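Side-chain contacts in heat shock protein, putative (Plasmodium falciparum, PDB 1Y6Z), which probably acts as an ATP-dependent protein-folding chaperone of the Hsp90 family, this chain being its middle domain: residues P219-L224 with Y229-S234; K12-N17 with Y36-V41; I160-D165 with S244-N249. All coordinates share one frame; numbering follows the deposited sequence.

Contact 1: P219-L224 with Y229-S234; sequences PSLEKL and YDVLFS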
loop_
_atom_site.group_PDB
_atom_site.type_symbol
_atom_site.label_atom_id
_atom_site.label_comp_id
_atom_site.label_asym_id
_atom_site.label_seq_id
_atom_site.Cartn_x
_atom_site.Cartn_y
_atom_site.Cartn_z
ATOM N N PRO B 219 -21.784 19.582 -26.299
ATOM C CA PRO B 219 -22.801 20.498 -25.752
ATOM C C PRO B 219 -23.174 20.212 -24.295
ATOM O O PRO B 219 -23.265 21.149 -23.493
ATOM C CB PRO B 219 -24.005 20.246 -26.666
ATOM C CG PRO B 219 -23.365 19.851 -27.970
ATOM C CD PRO B 219 -22.257 18.941 -27.539
ATOM N N SER B 220 -23.383 18.936 -23.964
ATOM C CA SER B 220 -23.658 18.485 -22.588
ATOM C C SER B 220 -22.623 18.936 -21.552
ATOM O O SER B 220 -22.850 18.825 -20.362
ATOM C CB SER B 220 -23.770 16.956 -22.563
ATOM O OG SER B 220 -22.697 16.376 -23.298
ATOM N N LEU B 221 -21.495 19.464 -22.016
ATOM C CA LEU B 221 -20.426 19.954 -21.143
ATOM C C LEU B 221 -20.569 21.414 -20.685
ATOM O O LEU B 221 -19.878 21.834 -19.747
ATOM C CB LEU B 221 -19.068 19.755 -21.817
ATOM C CG LEU B 221 -18.498 18.336 -21.698
ATOM C CD1 LEU B 221 -17.267 18.217 -22.567
ATOM C CD2 LEU B 221 -18.210 17.939 -20.223
ATOM N N GLU B 222 -21.457 22.183 -21.333
ATOM C CA GLU B 222 -21.587 23.621 -21.053
ATOM C C GLU B 222 -21.647 24.036 -19.569
ATOM O O GLU B 222 -20.859 24.883 -19.160
ATOM C CB GLU B 222 -22.779 24.235 -21.813
ATOM C CG GLU B 222 -22.465 25.583 -22.475
ATOM C CD GLU B 222 -22.115 26.720 -21.515
ATOM O OE1 GLU B 222 -20.917 26.844 -21.136
ATOM O OE2 GLU B 222 -23.035 27.521 -21.173
ATOM N N LYS B 223 -22.557 23.451 -18.780
ATOM C CA LYS B 223 -22.649 23.806 -17.353
ATOM C C LYS B 223 -21.381 23.509 -16.572
ATOM O O LYS B 223 -20.960 24.304 -15.721
ATOM C CB LYS B 223 -23.834 23.165 -16.620
ATOM C CG LYS B 223 -23.692 23.306 -15.049
ATOM C CD LYS B 223 -24.958 22.968 -14.255
ATOM C CE LYS B 223 -24.643 22.383 -12.850
ATOM N NZ LYS B 223 -25.055 23.204 -11.654
ATOM N N LEU B 224 -20.772 22.366 -16.872
ATOM C CA LEU B 224 -19.504 22.039 -16.241
ATOM C C LEU B 224 -18.403 22.986 -16.648
ATOM O O LEU B 224 -17.678 23.452 -15.786
ATOM C CB LEU B 224 -19.131 20.553 -16.452
ATOM C CG LEU B 224 -20.139 19.651 -15.736
ATOM C CD1 LEU B 224 -20.012 18.240 -16.221
ATOM C CD2 LEU B 224 -19.990 19.700 -14.190
ATOM N N TYR B 229 -15.022 23.278 -14.168
ATOM C CA TYR B 229 -14.671 21.965 -13.591
ATOM C C TYR B 229 -13.926 21.160 -14.663
ATOM O O TYR B 229 -14.233 21.288 -15.867
ATOM C CB TYR B 229 -15.916 21.225 -13.107
ATOM C CG TYR B 229 -16.580 21.784 -11.859
ATOM C CD1 TYR B 229 -16.014 22.852 -11.144
ATOM C CD2 TYR B 229 -17.791 21.246 -11.406
ATOM C CE1 TYR B 229 -16.631 23.367 -9.999
ATOM C CE2 TYR B 229 -18.426 21.744 -10.237
ATOM C CZ TYR B 229 -17.838 22.802 -9.553
ATOM O OH TYR B 229 -18.440 23.304 -8.416
ATOM N N ASP B 230 -12.933 20.350 -14.264
ATOM C CA ASP B 230 -12.383 19.395 -15.226
ATOM C C ASP B 230 -13.324 18.213 -15.374
ATOM O O ASP B 230 -14.093 17.894 -14.461
ATOM C CB ASP B 230 -10.947 18.949 -14.859
ATOM C CG ASP B 230 -10.192 18.323 -16.058
ATOM O OD1 ASP B 230 -10.656 18.452 -17.203
ATOM O OD2 ASP B 230 -9.105 17.724 -15.848
ATOM N N VAL B 231 -13.244 17.564 -16.536
ATOM C CA VAL B 231 -14.003 16.377 -16.844
ATOM C C VAL B 231 -13.077 15.405 -17.570
ATOM O O VAL B 231 -12.430 15.748 -18.555
ATOM C CB VAL B 231 -15.194 16.674 -17.784
ATOM C CG1 VAL B 231 -15.930 15.396 -18.186
ATOM C CG2 VAL B 231 -16.174 17.584 -17.093
ATOM N N LEU B 232 -13.055 14.168 -17.091
ATOM C CA LEU B 232 -12.262 13.120 -17.755
ATOM C C LEU B 232 -12.983 12.589 -18.975
ATOM O O LEU B 232 -14.213 12.573 -19.009
ATOM C CB LEU B 232 -12.075 11.931 -16.817
ATOM C CG LEU B 232 -11.608 12.311 -15.421
ATOM C CD1 LEU B 232 -11.894 11.087 -14.488
ATOM C CD2 LEU B 232 -10.154 12.735 -15.549
ATOM N N PHE B 233 -12.216 12.089 -19.936
ATOM C CA PHE B 233 -12.806 11.471 -21.123
ATOM C C PHE B 233 -12.785 9.933 -21.090
ATOM O O PHE B 233 -11.733 9.321 -20.873
ATOM C CB PHE B 233 -12.061 11.956 -22.369
ATOM C CG PHE B 233 -12.063 13.466 -22.564
ATOM C CD1 PHE B 233 -10.991 14.087 -23.196
ATOM C CD2 PHE B 233 -13.130 14.256 -22.121
ATOM C CE1 PHE B 233 -10.984 15.487 -23.390
ATOM C CE2 PHE B 233 -13.127 15.662 -22.298
ATOM C CZ PHE B 233 -12.072 16.265 -22.919
ATOM N N SER B 234 -13.956 9.332 -21.292
ATOM C CA SER B 234 -14.101 7.912 -21.599
ATOM C C SER B 234 -14.126 7.728 -23.141
ATOM O O SER B 234 -14.935 8.321 -23.862
ATOM C CB SER B 234 -15.335 7.336 -20.902
ATOM O OG SER B 234 -15.670 6.041 -21.379
#

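Contact 2: K12-N17 with Y36-V41; sequences KSLTEN and YVHFNV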
loop_
_atom_site.group_PDB
_atom_site.type_symbol
_atom_site.label_atom_id
_atom_site.label_comp_id
_atom_site.label_asym_id
_atom_site.label_seq_id
_atom_site.Cartn_x
_atom_site.Cartn_y
_atom_site.Cartn_z
ATOM N N LYS B 12 21.141 -10.645 -4.079
ATOM C CA LYS B 12 22.229 -9.694 -3.840
ATOM C C LYS B 12 23.422 -9.842 -4.749
ATOM O O LYS B 12 24.117 -8.877 -4.978
ATOM C CB LYS B 12 22.676 -9.706 -2.377
ATOM C CG LYS B 12 21.729 -8.936 -1.468
ATOM C CD LYS B 12 21.684 -9.548 -0.082
ATOM C CE LYS B 12 20.496 -10.490 0.104
ATOM N NZ LYS B 12 20.705 -11.357 1.313
ATOM N N SER B 13 23.676 -11.039 -5.248
ATOM C CA SER B 13 24.790 -11.241 -6.145
ATOM C C SER B 13 24.394 -11.008 -7.615
ATOM O O SER B 13 25.245 -10.644 -8.440
ATOM C CB SER B 13 25.361 -12.650 -5.991
ATOM O OG SER B 13 26.725 -12.649 -6.447
ATOM N N LEU B 14 23.104 -11.192 -7.911
ATOM C CA LEU B 14 22.516 -11.070 -9.269
ATOM C C LEU B 14 22.490 -9.649 -9.850
ATOM O O LEU B 14 22.207 -8.692 -9.158
ATOM C CB LEU B 14 21.072 -11.652 -9.237
ATOM C CG LEU B 14 20.949 -13.082 -8.652
ATOM C CD1 LEU B 14 19.489 -13.593 -8.450
ATOM C CD2 LEU B 14 21.738 -14.017 -9.493
ATOM N N THR B 15 22.727 -9.509 -11.159
ATOM C CA THR B 15 22.613 -8.208 -11.787
ATOM C C THR B 15 21.265 -8.114 -12.514
ATOM O O THR B 15 20.620 -9.134 -12.767
ATOM C CB THR B 15 23.712 -8.003 -12.873
ATOM O OG1 THR B 15 23.586 -9.018 -13.884
ATOM C CG2 THR B 15 25.118 -7.960 -12.278
ATOM N N GLU B 16 20.852 -6.910 -12.869
ATOM C CA GLU B 16 19.712 -6.750 -13.749
ATOM C C GLU B 16 19.775 -7.648 -14.962
ATOM O O GLU B 16 18.777 -8.256 -15.338
ATOM C CB GLU B 16 19.567 -5.312 -14.233
ATOM C CG GLU B 16 18.175 -5.027 -14.846
ATOM C CD GLU B 16 18.045 -3.636 -15.420
ATOM O OE1 GLU B 16 18.739 -3.313 -16.405
ATOM O OE2 GLU B 16 17.201 -2.871 -14.928
ATOM N N ASN B 17 20.956 -7.767 -15.551
ATOM C CA ASN B 17 21.131 -8.575 -16.745
ATOM C C ASN B 17 20.872 -10.046 -16.497
ATOM O O ASN B 17 20.380 -10.707 -17.396
ATOM C CB ASN B 17 22.511 -8.406 -17.366
ATOM C CG ASN B 17 22.615 -9.110 -18.725
ATOM O OD1 ASN B 17 22.138 -8.584 -19.731
ATOM N ND2 ASN B 17 23.193 -10.325 -18.745
ATOM N N TYR B 36 10.647 -5.914 -12.703
ATOM C CA TYR B 36 10.582 -7.224 -12.074
ATOM C C TYR B 36 10.718 -7.074 -10.576
ATOM O O TYR B 36 11.248 -6.062 -10.118
ATOM C CB TYR B 36 11.681 -8.175 -12.572
ATOM C CG TYR B 36 13.080 -7.754 -12.219
ATOM C CD1 TYR B 36 13.733 -8.257 -11.080
ATOM C CD2 TYR B 36 13.775 -6.872 -13.038
ATOM C CE1 TYR B 36 15.024 -7.858 -10.763
ATOM C CE2 TYR B 36 15.099 -6.455 -12.709
ATOM C CZ TYR B 36 15.695 -6.966 -11.579
ATOM O OH TYR B 36 16.974 -6.549 -11.271
ATOM N N VAL B 37 10.298 -8.116 -9.851
ATOM C CA VAL B 37 10.595 -8.237 -8.415
ATOM C C VAL B 37 10.833 -9.725 -8.106
ATOM O O VAL B 37 10.119 -10.588 -8.634
ATOM C CB VAL B 37 9.439 -7.624 -7.532
ATOM C CG1 VAL B 37 8.129 -8.193 -7.892
ATOM C CG2 VAL B 37 9.757 -7.769 -6.033
ATOM N N HIS B 38 11.836 -9.973 -7.270
ATOM C CA HIS B 38 12.203 -11.323 -6.847
ATOM C C HIS B 38 11.924 -11.313 -5.332
ATOM O O HIS B 38 12.480 -10.484 -4.618
ATOM C CB HIS B 38 13.671 -11.537 -7.146
ATOM C CG HIS B 38 14.211 -12.867 -6.685
ATOM N ND1 HIS B 38 15.550 -13.166 -6.729
ATOM C CD2 HIS B 38 13.596 -13.974 -6.209
ATOM C CE1 HIS B 38 15.745 -14.394 -6.273
ATOM N NE2 HIS B 38 14.576 -14.910 -5.972
ATOM N N PHE B 39 11.014 -12.179 -4.891
ATOM C CA PHE B 39 10.777 -12.287 -3.465
ATOM C C PHE B 39 10.738 -13.718 -3.000
ATOM O O PHE B 39 10.515 -14.660 -3.768
ATOM C CB PHE B 39 9.522 -11.488 -3.077
ATOM C CG PHE B 39 8.256 -11.982 -3.667
ATOM C CD1 PHE B 39 7.334 -12.690 -2.876
ATOM C CD2 PHE B 39 7.931 -11.720 -5.005
ATOM C CE1 PHE B 39 6.137 -13.129 -3.384
ATOM C CE2 PHE B 39 6.714 -12.176 -5.537
ATOM C CZ PHE B 39 5.803 -12.871 -4.722
ATOM N N ASN B 40 10.942 -13.875 -1.702
ATOM C CA ASN B 40 10.975 -15.200 -1.089
ATOM C C ASN B 40 10.148 -15.098 0.163
ATOM O O ASN B 40 10.253 -14.094 0.889
ATOM C CB ASN B 40 12.409 -15.567 -0.744
ATOM C CG ASN B 40 13.317 -15.635 -1.975
ATOM O OD1 ASN B 40 13.049 -16.367 -2.940
ATOM N ND2 ASN B 40 14.407 -14.858 -1.941
ATOM N N VAL B 41 9.275 -16.075 0.359
ATOM C CA VAL B 41 8.521 -16.160 1.592
ATOM C C VAL B 41 8.972 -17.390 2.383
ATOM O O VAL B 41 9.084 -18.470 1.823
ATOM C CB VAL B 41 7.024 -16.195 1.315
ATOM C CG1 VAL B 41 6.268 -16.171 2.618
ATOM C CG2 VAL B 41 6.639 -14.983 0.475
HETATM O O HOH W 1 17.007 -3.643 -12.125
#

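Contact 3: I160-D165 with S244-N249; sequences IGVVED and SSLTVN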
loop_
_atom_site.group_PDB
_atom_site.type_symbol
_atom_site.label_atom_id
_atom_site.label_comp_id
_atom_site.label_asym_id
_atom_site.label_seq_id
_atom_site.Cartn_x
_atom_site.Cartn_y
_atom_site.Cartn_z
ATOM N N ILE B 160 -9.685 -2.969 -16.302
ATOM C CA ILE B 160 -10.479 -4.190 -16.003
ATOM C C ILE B 160 -10.327 -4.599 -14.528
ATOM O O ILE B 160 -11.305 -4.989 -13.894
ATOM C CB ILE B 160 -10.126 -5.337 -16.954
ATOM C CG1 ILE B 160 -10.672 -5.043 -18.356
ATOM C CG2 ILE B 160 -10.694 -6.730 -16.458
ATOM C CD1 ILE B 160 -9.801 -5.693 -19.404
ATOM N N GLY B 161 -9.112 -4.496 -13.992
ATOM C CA GLY B 161 -8.901 -4.739 -12.556
ATOM C C GLY B 161 -9.808 -3.901 -11.645
ATOM O O GLY B 161 -10.367 -4.422 -10.659
ATOM N N VAL B 162 -9.923 -2.618 -11.971
ATOM C CA VAL B 162 -10.845 -1.678 -11.272
ATOM C C VAL B 162 -12.311 -2.197 -11.287
ATOM O O VAL B 162 -13.037 -2.121 -10.254
ATOM C CB VAL B 162 -10.785 -0.249 -11.879
ATOM C CG1 VAL B 162 -11.907 0.640 -11.281
ATOM C CG2 VAL B 162 -9.389 0.391 -11.698
ATOM N N VAL B 163 -12.748 -2.686 -12.452
ATOM C CA VAL B 163 -14.079 -3.329 -12.608
ATOM C C VAL B 163 -14.165 -4.625 -11.802
ATOM O O VAL B 163 -15.120 -4.847 -11.014
ATOM C CB VAL B 163 -14.375 -3.622 -14.135
ATOM C CG1 VAL B 163 -15.763 -4.285 -14.355
ATOM C CG2 VAL B 163 -14.248 -2.358 -14.949
ATOM N N GLU B 164 -13.147 -5.496 -11.962
ATOM C CA GLU B 164 -13.255 -6.905 -11.505
ATOM C C GLU B 164 -12.615 -7.307 -10.208
ATOM O O GLU B 164 -12.950 -8.343 -9.647
ATOM C CB GLU B 164 -12.777 -7.873 -12.604
ATOM C CG GLU B 164 -13.506 -7.670 -13.892
ATOM C CD GLU B 164 -13.131 -8.631 -14.972
ATOM O OE1 GLU B 164 -12.182 -9.440 -14.794
ATOM O OE2 GLU B 164 -13.763 -8.529 -16.042
ATOM N N ASP B 165 -11.712 -6.504 -9.693
ATOM C CA ASP B 165 -10.969 -6.950 -8.528
ATOM C C ASP B 165 -11.465 -6.116 -7.316
ATOM O O ASP B 165 -10.855 -5.112 -6.928
ATOM C CB ASP B 165 -9.441 -6.865 -8.778
ATOM C CG ASP B 165 -8.612 -7.295 -7.551
ATOM O OD1 ASP B 165 -9.182 -7.330 -6.443
ATOM O OD2 ASP B 165 -7.410 -7.576 -7.675
ATOM N N SER B 244 -17.539 3.753 -14.796
ATOM C CA SER B 244 -18.824 3.363 -14.168
ATOM C C SER B 244 -18.719 2.496 -12.909
ATOM O O SER B 244 -19.618 2.484 -12.064
ATOM C CB SER B 244 -19.697 2.638 -15.187
ATOM O OG SER B 244 -20.226 1.470 -14.555
ATOM N N SER B 245 -17.637 1.723 -12.773
ATOM C CA SER B 245 -17.441 0.969 -11.529
ATOM C C SER B 245 -17.052 1.860 -10.351
ATOM O O SER B 245 -17.294 1.521 -9.200
ATOM C CB SER B 245 -16.353 -0.097 -11.714
ATOM O OG SER B 245 -16.757 -0.995 -12.716
ATOM N N LEU B 246 -16.410 2.984 -10.644
ATOM C CA LEU B 246 -16.084 3.943 -9.602
ATOM C C LEU B 246 -17.366 4.673 -9.229
ATOM O O LEU B 246 -17.533 5.099 -8.087
ATOM C CB LEU B 246 -15.015 4.904 -10.094
ATOM C CG LEU B 246 -13.668 4.208 -10.371
ATOM C CD1 LEU B 246 -12.736 5.165 -11.052
ATOM C CD2 LEU B 246 -13.069 3.659 -9.106
ATOM N N THR B 247 -18.268 4.732 -10.206
ATOM C CA THR B 247 -19.603 5.355 -10.110
ATOM C C THR B 247 -20.482 4.653 -9.077
ATOM O O THR B 247 -21.445 5.249 -8.612
ATOM C CB THR B 247 -20.290 5.359 -11.509
ATOM O OG1 THR B 247 -19.982 6.558 -12.218
ATOM C CG2 THR B 247 -21.776 5.191 -11.436
ATOM N N VAL B 248 -20.148 3.400 -8.725
ATOM C CA VAL B 248 -20.917 2.636 -7.727
ATOM C C VAL B 248 -20.293 2.502 -6.324
ATOM O O VAL B 248 -21.001 2.660 -5.347
ATOM C CB VAL B 248 -21.594 1.306 -8.290
ATOM C CG1 VAL B 248 -21.150 0.954 -9.736
ATOM C CG2 VAL B 248 -21.469 0.114 -7.310
ATOM N N ASN B 249 -18.996 2.239 -6.171
ATOM C CA ASN B 249 -18.464 2.369 -4.782
ATOM C C ASN B 249 -17.500 3.510 -4.565
ATOM O O ASN B 249 -16.749 3.524 -3.575
ATOM C CB ASN B 249 -17.929 1.067 -4.165
ATOM C CG ASN B 249 -18.851 0.506 -3.052
ATOM O OD1 ASN B 249 -20.088 0.467 -3.196
ATOM N ND2 ASN B 249 -18.237 0.036 -1.952
#

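Contact 1: P219-L224 with Y229-S234
Leu-221 and Leu-224 present their methyls to Val-231, whose CG2 is a bump received between the two leucine side chains. Leu-221 CD2 reaches Val-231 CG2 at 3.8 Å and also touches CG1 at 4.0 Å, so one leucine methyl sits against the notch between both valine branches. On the other leucine, CD1 of Leu-224 closes on the same Val-231 CG2 at 4.0 Å, the two side chains lying roughly perpendicular. Val-231 chi1 of 176° sets CG1 anti to the backbone N and CG2 beside that N, and it is CG2 that touches both leucines.

The second methyl of Leu-224 serves another neighbour: its CD2 meets Tyr-229 CD2 at 3.9 Å, approaching the ring obliquely. The branches of this leucine are thus divided between the valine and the tyrosine, whose side chain crosses it at about a right angle. A backbone bond accompanies this apolar fit: Tyr-229 N to Leu-224 O, 3.1 Å long with a nearly straight N-H...O angle of 168°. It draws the start of the returning chain to the helix, where the CA atoms of Leu-224 and Tyr-229 are 5.5 Å apart.

Ile-207 of strand 204-208 touches both Leu-221 and Val-231, extending the apolar packing to the neighbouring strand, and Val-259 lies against Leu-224. Asp-230 turns away from the helix and bonds through its carboxylate to Ser-180 and to the backbone N of Asn-182. Three of the four touching residues are buried. The arrangement is that of a helix-to-strand unit of an alpha/beta fold: Leu-224 of helix 222-226 and Leu-221, close to its start, pack on Val-231 of strand 231-234, which runs parallel to strand 204-208 and also bonds through its backbone to Ile-181 and Tyr-179.

Contact 2: K12-N17 with Y36-V41
Glu-16 lies against the rim of the Tyr-36 ring at the start of helix 16-27. Its CG meets Tyr-36 CE2 at 4.0 Å, near the plane of the ring, so the aliphatic part of the glutamate touches an edge of the aromatic and not a face. The phenol oxygen reaches the helix backbone: Tyr-36 OH is 3.7 Å from Glu-16 CA. This is the closer-packed part of the contact, and ring stacking of Tyr-36 with Tyr-19 adds to it from the same helix.

The looser part involves Leu-14 and His-38. Leu-14 CD1 stands 4.3 Å from His-38 ND1, again at a ring edge, which amounts to a light touch. The imidazole is held by other residues: ND1 is hydrogen-bonded to Tyr-19 OH and NE2 to the backbone O of Trp-7, so both ring nitrogens have partners and its orientation is fixed.

On the solvent side, the glutamate chain extends beyond CG (chi2 -176°) and carries its carboxylate away from the ring, the two planes 70° apart. A water joins the polar ends, 2.9 Å from Glu-16 OE2, to which it donates, and 3.0 Å from Tyr-36 OH. The segments bury only 130 Å² and share no direct hydrogen bond. The contact sets the start of helix 16-27 beside strand 35-41, within this chain an outermost strand of the five-stranded mixed sheet. The chemistry implies a surface contact in which hydrocarbon rests on aromatic edges, while the acidic group remains hydrated and reaches the phenol through water.

Contact 3: I160-D165 with S244-N249
Ser-245 OG is hydrogen-bonded to the backbone O of Phe-241, one turn earlier in its own helix, while Val-163 of the facing helix touches the same oxygen through CA, CG1 and CG2. The oxygen lies 3.6 Å from Val-163 CA and equally 3.6 Å from Val-163 CG2, with CG1 of that valine slightly farther at 3.8 Å. These are van der Waals contacts; no hydrogen bond crosses between the segments. With OG beside its own backbone N (chi1 -61°), the serine can serve Phe-241 while its small side chain permits a CA separation of 5.6 Å from Val-163.

The short helical segments run in broadly similar directions, at 35° to one another, and their axes come within 9.3 Å. This is helix-helix packing between the C-terminal parts of helices 145-164 and 237-249 in the Hsp90 middle domain.

Deeper in, Val-162 CG1 meets Leu-246 CD2 at 3.9 Å, the two side chains crossing at about a right angle. Cys-242 of the second helix also touches Val-162, and Ile-172 of helix 169-173 packs on this valine as well. Ala-173 and Gln-169 of that short helix flank Leu-246, whereas Val-163 is exposed.

Overall arrangement
From the N terminus, contact 2 comes first: it closes a loop of 18 residues, most of them in helix 16-27, and ties the start of that helix to edge strand 35-41 of the five-stranded sheet. Contact 3 opens later, at the end of helix 145-164, and closes 78 residues on at helix 237-249. Nested within that loop is contact 1, which closes a four-residue gap between helix 222-226 and strand 231-234; the strand leads directly to helix 237-249. Contacts 1 and 3 have centres 21 Å apart, whereas contact 2 lies across the chain's centre from both, its centre 46 Å from that of contact 1.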